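Local coordinates for p800 reaction center core protein (Heliobacterium modesticaldum, PDB 5V8K) that forms the homodimeric core of a photosynthetic reaction centre, holding bacteriochlorophyll g pigments and a [4Fe-4S] cluster, at residues 21-26 and 102-107; 194-197 and 201-204; 511-516 and 520-525. All blocks are in the same frame, centred on the assembly; numbering follows the deposited sequence.

Contact 1. Residues 21-26 and 102-107; sequences VLKAHI and PAEEKF. With GBF (Bacteriochlorophyll g), chain L.
Glu-104 reaches from the short helix 102-108 to Lys-23 and Leu-22 on helix 18-39, and its carboxylate is the axial ligand of a bacteriochlorophyll g, a pigment-binding arrangement in a type I reaction-centre fold. The axes of the two short segments come no closer than 11.7 Å and cross at 115°, so side chains and pigment, not backbones, fill the gap. With CG anti to the backbone N (chi1 172°) and the chain extended beyond it, Glu-104 spans that gap and splits its two oxygens. OE1 lies 2.4 Å from the magnesium MG, while OE2 receives a weak hydrogen bond from Lys-23 NZ at 3.1 Å, part of a salt bridge. The lysine probably steadies the negative charge on the carboxylate; its NZ also bonds to Ser-101 OG and Phe-96 O, and Ser-101 OG holds the pigment too. Packing is tight beside the carboxylate: Leu-22 CD2 lies 3.5 Å from Glu-104 CD, and Ile-26 CD1 comes within 3.8 Å of C3B of the macrocycle, over the face that OE1 approaches. The outer side of helix 102-108 is looser. Pro-102 and Ala-103 are exposed there, and the side chain of Glu-105 comes no nearer to residues 21-26 than 6.2 Å. Pigment still meets this helix at two further points: Ala-103 CB lies 3.4 Å from the keto oxygen OBD, and Phe-107 turns its ring edge to CAC, with CE2 3.6 Å from that carbon.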
# COMPACT_ATOMS: atom_id res chain seq x y z
N VAL A 21 37.19 -13.51 11.52
CA VAL A 21 36.81 -12.21 10.97
C VAL A 21 37.64 -11.91 9.73
O VAL A 21 37.12 -11.53 8.68
CB VAL A 21 36.95 -11.11 12.03
CG1 VAL A 21 36.76 -9.73 11.40
CG2 VAL A 21 35.87 -11.28 13.09
N LEU A 22 38.96 -12.12 9.84
CA LEU A 22 39.83 -11.92 8.68
C LEU A 22 39.40 -12.80 7.52
O LEU A 22 39.38 -12.35 6.37
CB LEU A 22 41.29 -12.21 9.05
CG LEU A 22 42.26 -11.74 7.96
CD1 LEU A 22 42.32 -10.20 7.87
CD2 LEU A 22 43.62 -12.32 8.20
N LYS A 23 39.05 -14.05 7.79
CA LYS A 23 38.60 -14.94 6.72
C LYS A 23 37.32 -14.41 6.08
O LYS A 23 37.15 -14.49 4.86
CB LYS A 23 38.39 -16.34 7.25
CG LYS A 23 39.69 -17.02 7.70
CD LYS A 23 40.58 -17.42 6.55
CE LYS A 23 41.92 -17.86 7.10
NZ LYS A 23 42.87 -18.09 6.01
N ALA A 24 36.41 -13.87 6.89
CA ALA A 24 35.20 -13.28 6.34
C ALA A 24 35.54 -12.11 5.44
O ALA A 24 34.95 -11.96 4.36
CB ALA A 24 34.26 -12.86 7.46
N HIS A 25 36.51 -11.28 5.84
CA HIS A 25 36.93 -10.16 5.01
C HIS A 25 37.53 -10.64 3.69
O HIS A 25 37.24 -10.09 2.63
CB HIS A 25 37.94 -9.30 5.75
CG HIS A 25 37.34 -8.49 6.86
ND1 HIS A 25 38.10 -7.61 7.61
CD2 HIS A 25 36.08 -8.43 7.36
CE1 HIS A 25 37.33 -7.04 8.51
NE2 HIS A 25 36.11 -7.53 8.39
N ILE A 26 38.40 -11.65 3.74
CA ILE A 26 38.94 -12.25 2.53
C ILE A 26 37.82 -12.73 1.62
O ILE A 26 37.78 -12.41 0.43
CB ILE A 26 39.92 -13.39 2.89
CG1 ILE A 26 41.07 -12.85 3.73
CG2 ILE A 26 40.44 -14.12 1.61
CD1 ILE A 26 42.14 -13.88 4.10
N PRO A 102 46.66 -21.09 10.95
CA PRO A 102 47.04 -20.84 12.36
C PRO A 102 48.14 -19.81 12.54
O PRO A 102 48.09 -19.03 13.50
CB PRO A 102 47.47 -22.22 12.85
CG PRO A 102 46.81 -23.18 11.95
CD PRO A 102 46.74 -22.51 10.60
N ALA A 103 49.16 -19.79 11.68
CA ALA A 103 50.19 -18.76 11.79
C ALA A 103 49.59 -17.37 11.57
O ALA A 103 49.88 -16.43 12.31
CB ALA A 103 51.31 -19.02 10.80
N GLU A 104 48.74 -17.23 10.56
CA GLU A 104 48.03 -15.98 10.36
C GLU A 104 47.26 -15.59 11.62
O GLU A 104 47.31 -14.43 12.05
CB GLU A 104 47.12 -16.11 9.13
CG GLU A 104 46.16 -14.98 8.85
CD GLU A 104 45.33 -15.29 7.62
OE1 GLU A 104 45.78 -15.00 6.49
OE2 GLU A 104 44.24 -15.88 7.76
N GLU A 105 46.59 -16.55 12.26
CA GLU A 105 45.86 -16.23 13.48
C GLU A 105 46.80 -15.78 14.58
O GLU A 105 46.55 -14.76 15.24
CB GLU A 105 45.04 -17.43 13.94
CG GLU A 105 44.10 -17.96 12.89
CD GLU A 105 43.10 -18.93 13.46
OE1 GLU A 105 42.52 -18.61 14.52
OE2 GLU A 105 42.90 -20.01 12.86
N LYS A 106 47.88 -16.53 14.81
CA LYS A 106 48.80 -16.17 15.89
C LYS A 106 49.25 -14.73 15.73
O LYS A 106 49.28 -13.97 16.70
CB LYS A 106 50.00 -17.13 15.90
N PHE A 107 49.56 -14.33 14.51
CA PHE A 107 49.98 -12.96 14.28
C PHE A 107 48.85 -11.96 14.55
O PHE A 107 49.10 -10.87 15.09
CB PHE A 107 50.49 -12.84 12.85
CG PHE A 107 50.82 -11.45 12.44
CD1 PHE A 107 52.03 -10.87 12.79
CD2 PHE A 107 49.92 -10.71 11.70
CE1 PHE A 107 52.32 -9.58 12.41
CE2 PHE A 107 50.20 -9.42 11.32
CZ PHE A 107 51.40 -8.85 11.68
MG GBF L . 47.34 -13.78 5.17
CHA GBF L . 49.68 -16.35 5.67
CHB GBF L . 46.52 -15.19 2.28
CHC GBF L . 45.65 -10.86 4.56
CHD GBF L . 48.72 -12.33 8.15
NA GBF L . 47.93 -15.40 4.19
C1A GBF L . 48.80 -16.37 4.46
C2A GBF L . 48.67 -17.67 3.71
C3A GBF L . 48.03 -17.08 2.46
C4A GBF L . 47.43 -15.82 3.02
CMA GBF L . 49.06 -16.73 1.38
CAA GBF L . 47.82 -18.79 4.28
CBA GBF L . 48.14 -20.08 3.52
CGA GBF L . 47.15 -21.16 3.84
O1A GBF L . 47.15 -22.15 3.13
O2A GBF L . 46.72 -21.34 5.21
NB GBF L . 46.13 -13.17 3.66
C1B GBF L . 45.95 -13.84 2.52
C2B GBF L . 45.11 -13.10 1.71
C3B GBF L . 44.87 -11.88 2.36
C4B GBF L . 45.60 -11.95 3.55
CMB GBF L . 44.57 -13.57 0.40
CAB GBF L . 44.03 -10.75 1.89
CBB GBF L . 43.39 -10.62 0.74
NC GBF L . 47.27 -11.98 6.12
C1C GBF L . 46.48 -10.96 5.79
C2C GBF L . 46.29 -9.74 6.63
C3C GBF L . 47.22 -10.34 7.61
C4C GBF L . 47.75 -11.58 7.31
CMC GBF L . 46.84 -8.51 5.88
CAC GBF L . 47.59 -9.66 8.88
CBC GBF L . 47.01 -8.33 9.28
ND GBF L . 48.78 -14.11 6.57
C1D GBF L . 49.27 -13.61 7.69
C2D GBF L . 50.46 -14.35 8.52
C3D GBF L . 50.46 -15.36 7.58
C4D GBF L . 49.55 -15.25 6.50
CMD GBF L . 51.24 -14.13 9.78
CAD GBF L . 51.08 -16.70 7.51
OBD GBF L . 52.13 -17.23 8.01
CBD GBF L . 50.56 -17.38 6.29
CGD GBF L . 51.68 -17.70 5.36
O1D GBF L . 52.32 -16.79 4.86
O2D GBF L . 52.05 -19.07 5.04
CED GBF L . 51.35 -20.16 5.62

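Contact 2. Residues 194-197 and 201-204; sequences AFFE and EAVL. With GBF (Bacteriochlorophyll g), chain S.
Opposite rotations about CA-CB bring Phe-195 and Phe-196 together against Ala-202: chi1 is 79° in Phe-195, placing CG between the backbone N and the carbonyl carbon, and -78° in Phe-196, placing CG beside the backbone N. The two residues sit in the turn that leads into helix 200-224, which is predicted to span the membrane, and the turn and the first residues of the helix together form one wall of a bacteriochlorophyll g pocket. Phe-195 CZ stands 3.5 Å above the plane of the Phe-196 ring, offset toward its rim. The opposite face of Phe-196 is taken by the pigment's CHC, so this ring is a flat spacer between its neighbour and the macrocycle. Ala-202 CB approaches both rings, 3.8 Å from Phe-196 CD1 and 4.1 Å from Phe-195 CE2, while Val-203 N lies at the edge of Phe-196. The two branches of Val-203 divide their work: CG2 packs on Phe-196 CB at 4.0 Å, and CG1 reaches to 3.7 Å from the pigment's CHD. Farther out, Phe-302 meets Phe-195 edge-to-face and Phe-285 of helix 258-291 touches both Phe-195 and Ala-202. No protein atom of the two segments ligates the magnesium directly. A water does so instead, 2.4 Å from MG, and that water donates a hydrogen bond to Val-203 O at 2.7 Å.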
# COMPACT_ATOMS: atom_id res chain seq x y z
N ALA A 194 40.73 6.95 22.28
CA ALA A 194 41.33 5.72 22.80
C ALA A 194 40.30 4.62 22.96
O ALA A 194 40.62 3.44 22.78
CB ALA A 194 42.02 5.99 24.14
N PHE A 195 39.05 4.98 23.25
CA PHE A 195 38.04 3.96 23.49
C PHE A 195 37.77 3.12 22.25
O PHE A 195 37.30 1.99 22.38
CB PHE A 195 36.74 4.59 23.99
CG PHE A 195 35.89 5.22 22.90
CD1 PHE A 195 36.13 6.52 22.46
CD2 PHE A 195 34.83 4.52 22.34
CE1 PHE A 195 35.35 7.08 21.46
CE2 PHE A 195 34.05 5.08 21.35
CZ PHE A 195 34.31 6.36 20.91
N PHE A 196 38.05 3.64 21.05
CA PHE A 196 37.78 2.85 19.84
C PHE A 196 38.53 1.52 19.85
O PHE A 196 37.99 0.50 19.42
CB PHE A 196 38.13 3.65 18.58
CG PHE A 196 37.09 4.67 18.20
CD1 PHE A 196 35.82 4.27 17.79
CD2 PHE A 196 37.38 6.03 18.24
CE1 PHE A 196 34.87 5.21 17.44
CE2 PHE A 196 36.42 6.97 17.88
CZ PHE A 196 35.17 6.56 17.49
N GLU A 197 39.78 1.50 20.36
CA GLU A 197 40.50 0.22 20.42
C GLU A 197 39.76 -0.80 21.28
O GLU A 197 40.01 -2.01 21.13
CB GLU A 197 41.93 0.41 20.97
CG GLU A 197 42.77 1.45 20.21
CD GLU A 197 43.67 0.86 19.11
OE1 GLU A 197 44.65 1.53 18.73
OE2 GLU A 197 43.38 -0.25 18.61
N GLU A 201 32.57 -2.85 17.58
CA GLU A 201 31.32 -2.29 17.08
C GLU A 201 31.39 -0.77 17.00
O GLU A 201 30.74 -0.17 16.15
CB GLU A 201 30.13 -2.76 17.92
CG GLU A 201 28.79 -2.54 17.21
CD GLU A 201 27.60 -3.23 17.85
OE1 GLU A 201 27.64 -3.53 19.07
OE2 GLU A 201 26.59 -3.46 17.12
N ALA A 202 32.19 -0.12 17.84
CA ALA A 202 32.30 1.33 17.73
C ALA A 202 33.00 1.72 16.43
O ALA A 202 32.54 2.60 15.70
CB ALA A 202 33.02 1.94 18.93
N VAL A 203 34.13 1.06 16.14
CA VAL A 203 34.84 1.28 14.87
C VAL A 203 33.92 1.00 13.70
O VAL A 203 33.80 1.80 12.77
CB VAL A 203 36.11 0.41 14.81
CG1 VAL A 203 36.79 0.55 13.44
CG2 VAL A 203 37.09 0.87 15.91
N LEU A 204 33.23 -0.14 13.74
CA LEU A 204 32.36 -0.52 12.64
C LEU A 204 31.29 0.54 12.41
O LEU A 204 31.03 0.92 11.25
CB LEU A 204 31.73 -1.87 12.94
CG LEU A 204 30.61 -2.25 11.97
CD1 LEU A 204 31.15 -2.38 10.56
CD2 LEU A 204 29.96 -3.53 12.40
MG GBF S . 37.80 4.42 11.20
CHA GBF S . 38.26 2.81 8.06
CHB GBF S . 36.53 7.00 9.61
CHC GBF S . 38.18 6.11 14.21
CHD GBF S . 40.08 1.96 12.48
NA GBF S . 37.44 4.81 9.28
C1A GBF S . 37.43 4.06 8.15
C2A GBF S . 36.79 4.61 6.88
C3A GBF S . 36.44 6.00 7.42
C4A GBF S . 36.84 5.92 8.86
CMA GBF S . 37.25 7.09 6.72
CAA GBF S . 35.54 3.89 6.34
CBA GBF S . 34.73 4.66 5.29
CGA GBF S . 35.56 4.84 4.05
O1A GBF S . 36.05 5.92 3.79
O2A GBF S . 36.12 3.64 3.48
NB GBF S . 37.28 6.26 11.83
C1B GBF S . 36.80 7.23 11.05
C2B GBF S . 36.44 8.30 11.87
C3B GBF S . 36.91 8.03 13.16
C4B GBF S . 37.54 6.78 13.05
CMB GBF S . 35.69 9.51 11.38
CAB GBF S . 36.77 8.85 14.40
CBB GBF S . 36.10 9.98 14.57
NC GBF S . 38.91 4.10 12.91
C1C GBF S . 38.88 4.82 14.04
C2C GBF S . 39.60 4.50 15.31
C3C GBF S . 40.08 3.27 14.65
C4C GBF S . 39.69 3.09 13.32
CMC GBF S . 40.69 5.53 15.60
CAC GBF S . 40.95 2.28 15.32
CBC GBF S . 41.40 2.43 16.76
ND GBF S . 38.93 2.86 10.57
C1D GBF S . 39.70 1.90 11.06
C2D GBF S . 40.29 0.69 10.19
C3D GBF S . 39.62 1.23 9.08
C4D GBF S . 38.86 2.42 9.26
CMD GBF S . 41.19 -0.48 10.47
CAD GBF S . 39.43 0.81 7.67
OBD GBF S . 39.97 -0.12 6.95
CBD GBF S . 38.58 1.85 6.99
CGD GBF S . 39.31 2.61 5.91
O1D GBF S . 38.90 2.69 4.75
O2D GBF S . 40.55 3.29 6.22
CED GBF S . 41.09 4.21 5.28
C1 GBF S . 37.14 3.69 2.48
C2 GBF S . 36.56 3.88 1.09
C3 GBF S . 36.58 2.93 0.13
C4 GBF S . 37.17 1.58 0.31
C5 GBF S . 36.02 3.21 -1.23
C6 GBF S . 37.16 3.74 -2.11
C7 GBF S . 36.59 4.19 -3.43
C8 GBF S . 37.21 5.08 -4.21
C9 GBF S . 38.50 5.68 -3.74
C10 GBF S . 36.55 5.49 -5.52
C11 GBF S . 37.46 5.55 -6.74
C12 GBF S . 37.70 4.13 -7.16
C13 GBF S . 37.17 3.53 -8.25
C14 GBF S . 37.54 2.07 -8.44
C15 GBF S . 36.27 4.21 -9.28
O HOH W 1 35.82 3.20 11.58

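Contact 3. Residues 511-516 and 520-525; sequences TAMFSR and HMIQAL. With GBF (Bacteriochlorophyll g), chain B.
Ile-522 rides on the face of Phe-514, its CG1 3.8 Å from the ring centroid and only 5° off the normal, a CH-pi contact centred on the ring. CD1 of the same side chain swings off the centre to lie 3.7 Å from Phe-514 CE2 and 3.6 Å from Met-513 CB, filling the notch between these two neighbours. The bend that sends it there is in Ile-522 itself, with chi2 at -59°. Met-513 is the complementary bump. Extended beyond CG, it enters the groove between Met-521 and Leu-525, one helical turn apart, crossing both at about a right angle: CG meets Met-521 CB at 3.9 Å, and SD meets Leu-525 CD1 at 3.8 Å. Ala-596 and Leu-597 of helix 575-599 also touch Met-513, and Leu-597 belongs to the calcium site. The segments flank the tight turn that joins two consecutive helices, 502-513 and 520-539, the second predicted to be membrane-spanning, within the PsaA/PsaB-type part of the chain. Here a water accepts a bond from Met-521 N and donates to Met-513 O and Arg-516 O, tying the turn to the new helix. With an alanine at Phe-514, Ile-522 CG1 and CD1 would probably lose the surface they rest on, and Phe-503 of the second subunit a packing partner. On the far side of helix 520-539, His-520 ND1 hydrogen-bonds to His-345 NE2 of the second subunit, which probably fixes the ring's rotation, and His-520 NE2 ligates the bacteriochlorophyll magnesium MG at 2.3 Å.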
# COMPACT_ATOMS: atom_id res chain seq x y z
N THR A 511 3.72 4.10 -18.93
CA THR A 511 3.34 3.93 -20.33
C THR A 511 4.57 3.61 -21.19
O THR A 511 4.54 2.70 -22.02
CB THR A 511 2.61 5.18 -20.84
OG1 THR A 511 1.38 5.31 -20.13
CG2 THR A 511 2.27 5.06 -22.34
N ALA A 512 5.68 4.31 -20.96
CA ALA A 512 6.90 4.05 -21.71
C ALA A 512 7.46 2.66 -21.41
O ALA A 512 8.10 2.07 -22.28
CB ALA A 512 7.96 5.10 -21.40
N MET A 513 7.22 2.14 -20.21
CA MET A 513 7.74 0.82 -19.83
C MET A 513 7.17 -0.30 -20.69
O MET A 513 7.81 -1.34 -20.85
CB MET A 513 7.47 0.52 -18.36
CG MET A 513 8.33 1.28 -17.40
SD MET A 513 7.72 1.01 -15.71
CE MET A 513 8.34 2.48 -14.87
N PHE A 514 5.96 -0.12 -21.25
CA PHE A 514 5.38 -1.14 -22.10
C PHE A 514 6.20 -1.37 -23.37
O PHE A 514 6.09 -2.44 -23.98
CB PHE A 514 3.92 -0.79 -22.49
CG PHE A 514 2.93 -1.09 -21.42
CD1 PHE A 514 2.41 -2.37 -21.29
CD2 PHE A 514 2.57 -0.11 -20.50
CE1 PHE A 514 1.54 -2.69 -20.24
CE2 PHE A 514 1.67 -0.40 -19.45
CZ PHE A 514 1.15 -1.67 -19.32
N SER A 515 7.01 -0.40 -23.77
CA SER A 515 7.65 -0.47 -25.08
C SER A 515 9.18 -0.45 -25.04
O SER A 515 9.79 -0.38 -26.10
CB SER A 515 7.13 0.68 -25.97
OG SER A 515 7.64 1.91 -25.53
N ARG A 516 9.82 -0.49 -23.87
CA ARG A 516 11.25 -0.75 -23.73
C ARG A 516 11.49 -2.14 -23.14
O ARG A 516 10.72 -2.62 -22.29
CB ARG A 516 11.94 0.27 -22.81
CG ARG A 516 11.55 1.70 -23.01
CD ARG A 516 12.03 2.18 -24.37
NE ARG A 516 11.98 3.65 -24.44
CZ ARG A 516 12.33 4.36 -25.52
NH1 ARG A 516 12.72 3.75 -26.65
NH2 ARG A 516 12.30 5.68 -25.47
N HIS A 520 9.55 -5.54 -20.12
CA HIS A 520 9.88 -6.27 -18.91
C HIS A 520 9.67 -5.46 -17.64
O HIS A 520 9.32 -6.03 -16.60
CB HIS A 520 11.32 -6.78 -18.96
CG HIS A 520 11.59 -7.74 -17.87
ND1 HIS A 520 10.91 -8.94 -17.79
CD2 HIS A 520 12.30 -7.63 -16.73
CE1 HIS A 520 11.25 -9.55 -16.68
NE2 HIS A 520 12.07 -8.76 -16.01
N MET A 521 9.87 -4.14 -17.67
CA MET A 521 9.72 -3.39 -16.43
C MET A 521 8.27 -3.38 -15.95
O MET A 521 8.06 -3.21 -14.75
CB MET A 521 10.27 -1.98 -16.55
CG MET A 521 11.79 -1.91 -16.71
SD MET A 521 12.72 -2.54 -15.27
CE MET A 521 13.31 -3.78 -16.23
N ILE A 522 7.28 -3.69 -16.80
CA ILE A 522 5.93 -3.91 -16.28
C ILE A 522 5.88 -5.18 -15.43
O ILE A 522 5.28 -5.20 -14.35
CB ILE A 522 4.90 -3.96 -17.44
CG1 ILE A 522 4.91 -2.64 -18.21
CG2 ILE A 522 3.46 -4.22 -16.93
CD1 ILE A 522 4.61 -1.40 -17.44
N GLN A 523 6.50 -6.27 -15.90
CA GLN A 523 6.63 -7.48 -15.07
C GLN A 523 7.31 -7.17 -13.74
O GLN A 523 6.84 -7.60 -12.69
CB GLN A 523 7.39 -8.56 -15.83
CG GLN A 523 7.87 -9.72 -14.93
CD GLN A 523 8.01 -11.02 -15.63
OE1 GLN A 523 7.31 -11.30 -16.59
NE2 GLN A 523 8.89 -11.87 -15.11
N ALA A 524 8.36 -6.36 -13.76
CA ALA A 524 9.04 -6.00 -12.53
C ALA A 524 8.11 -5.28 -11.58
O ALA A 524 8.07 -5.58 -10.38
CB ALA A 524 10.25 -5.14 -12.83
N LEU A 525 7.36 -4.29 -12.10
CA LEU A 525 6.43 -3.55 -11.27
C LEU A 525 5.41 -4.48 -10.67
O LEU A 525 5.18 -4.47 -9.46
CB LEU A 525 5.72 -2.46 -12.07
CG LEU A 525 6.37 -1.12 -12.37
CD1 LEU A 525 5.37 -0.21 -13.05
CD2 LEU A 525 6.82 -0.46 -11.16
MG GBF B . 13.39 -9.40 -14.19
CHA GBF B . 16.02 -7.18 -15.09
CHB GBF B . 14.55 -11.51 -16.38
CHC GBF B . 11.35 -11.71 -12.64
CHD GBF B . 12.74 -7.16 -11.48
NA GBF B . 14.92 -9.35 -15.46
C1A GBF B . 15.90 -8.47 -15.79
C2A GBF B . 16.91 -8.82 -16.89
C3A GBF B . 16.10 -9.95 -17.48
C4A GBF B . 15.13 -10.30 -16.37
CMA GBF B . 15.27 -9.42 -18.64
CAA GBF B . 18.30 -9.17 -16.37
CBA GBF B . 18.29 -10.27 -15.31
CGA GBF B . 18.16 -9.68 -13.92
O1A GBF B . 18.59 -8.58 -13.62
O2A GBF B . 17.51 -10.40 -12.89
NB GBF B . 13.06 -11.38 -14.48
C1B GBF B . 13.56 -12.11 -15.48
C2B GBF B . 13.05 -13.40 -15.43
C3B GBF B . 12.19 -13.43 -14.34
C4B GBF B . 12.17 -12.14 -13.81
CMB GBF B . 13.45 -14.56 -16.34
CAB GBF B . 11.36 -14.55 -13.85
CBB GBF B . 11.46 -15.81 -14.14
NC GBF B . 12.26 -9.39 -12.47
C1C GBF B . 11.51 -10.39 -12.01
C2C GBF B . 10.72 -10.34 -10.74
C3C GBF B . 11.25 -8.97 -10.51
C4C GBF B . 12.08 -8.47 -11.50
CMC GBF B . 9.24 -10.31 -11.12
CAC GBF B . 10.92 -8.20 -9.29
CBC GBF B . 10.05 -8.78 -8.20
ND GBF B . 14.14 -7.74 -13.37
C1D GBF B . 13.80 -6.86 -12.44
C2D GBF B . 14.50 -5.43 -12.31
C3D GBF B . 15.30 -5.75 -13.41
C4D GBF B . 15.12 -7.02 -14.02
CMD GBF B . 14.34 -4.28 -11.41
CAD GBF B . 16.37 -5.06 -14.16
OBD GBF B . 16.90 -3.91 -14.05
CBD GBF B . 16.95 -6.04 -15.16
CGD GBF B . 16.90 -5.44 -16.52
O1D GBF B . 17.87 -4.90 -17.02
O2D GBF B . 15.64 -5.45 -17.22
CED GBF B . 15.41 -4.68 -18.38
C1 GBF B . 17.80 -9.95 -11.53
C2 GBF B . 19.10 -10.60 -11.02
C3 GBF B . 20.16 -9.92 -10.53
C4 GBF B . 20.12 -8.42 -10.47
C5 GBF B . 21.37 -10.73 -10.07
C6 GBF B . 22.69 -9.99 -10.27
C7 GBF B . 23.84 -10.72 -9.61
C8 GBF B . 25.01 -10.04 -9.42
C9 GBF B . 25.12 -8.62 -9.90
C10 GBF B . 26.25 -10.65 -8.77
C11 GBF B . 25.95 -11.94 -8.03
C12 GBF B . 27.03 -12.27 -7.01
C13 GBF B . 28.01 -13.16 -7.22
C14 GBF B . 28.10 -13.90 -8.52
C15 GBF B . 29.03 -13.43 -6.14
O HOH W 2 10.10 -2.12 -19.70

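The three contacts follow one another along the chain without overlap. Contacts 1 and 2 lie on the same side of the chain's centre, their centres about 20 Å apart and their nearest atoms about 7 Å apart; contact 3 is about 47 Å from each, centre to centre, and on the opposite side of the chain's centre from contact 2. They share no helix: contact 1 joins helices 18-39 and 102-108, contact 2 the start of helix 200-224 to the turn before it, and contact 3 helices 502-513 and 520-539. Thus pigments are bound in widely separated parts of the chain, and of the three only contact 3 also touches the second subunit.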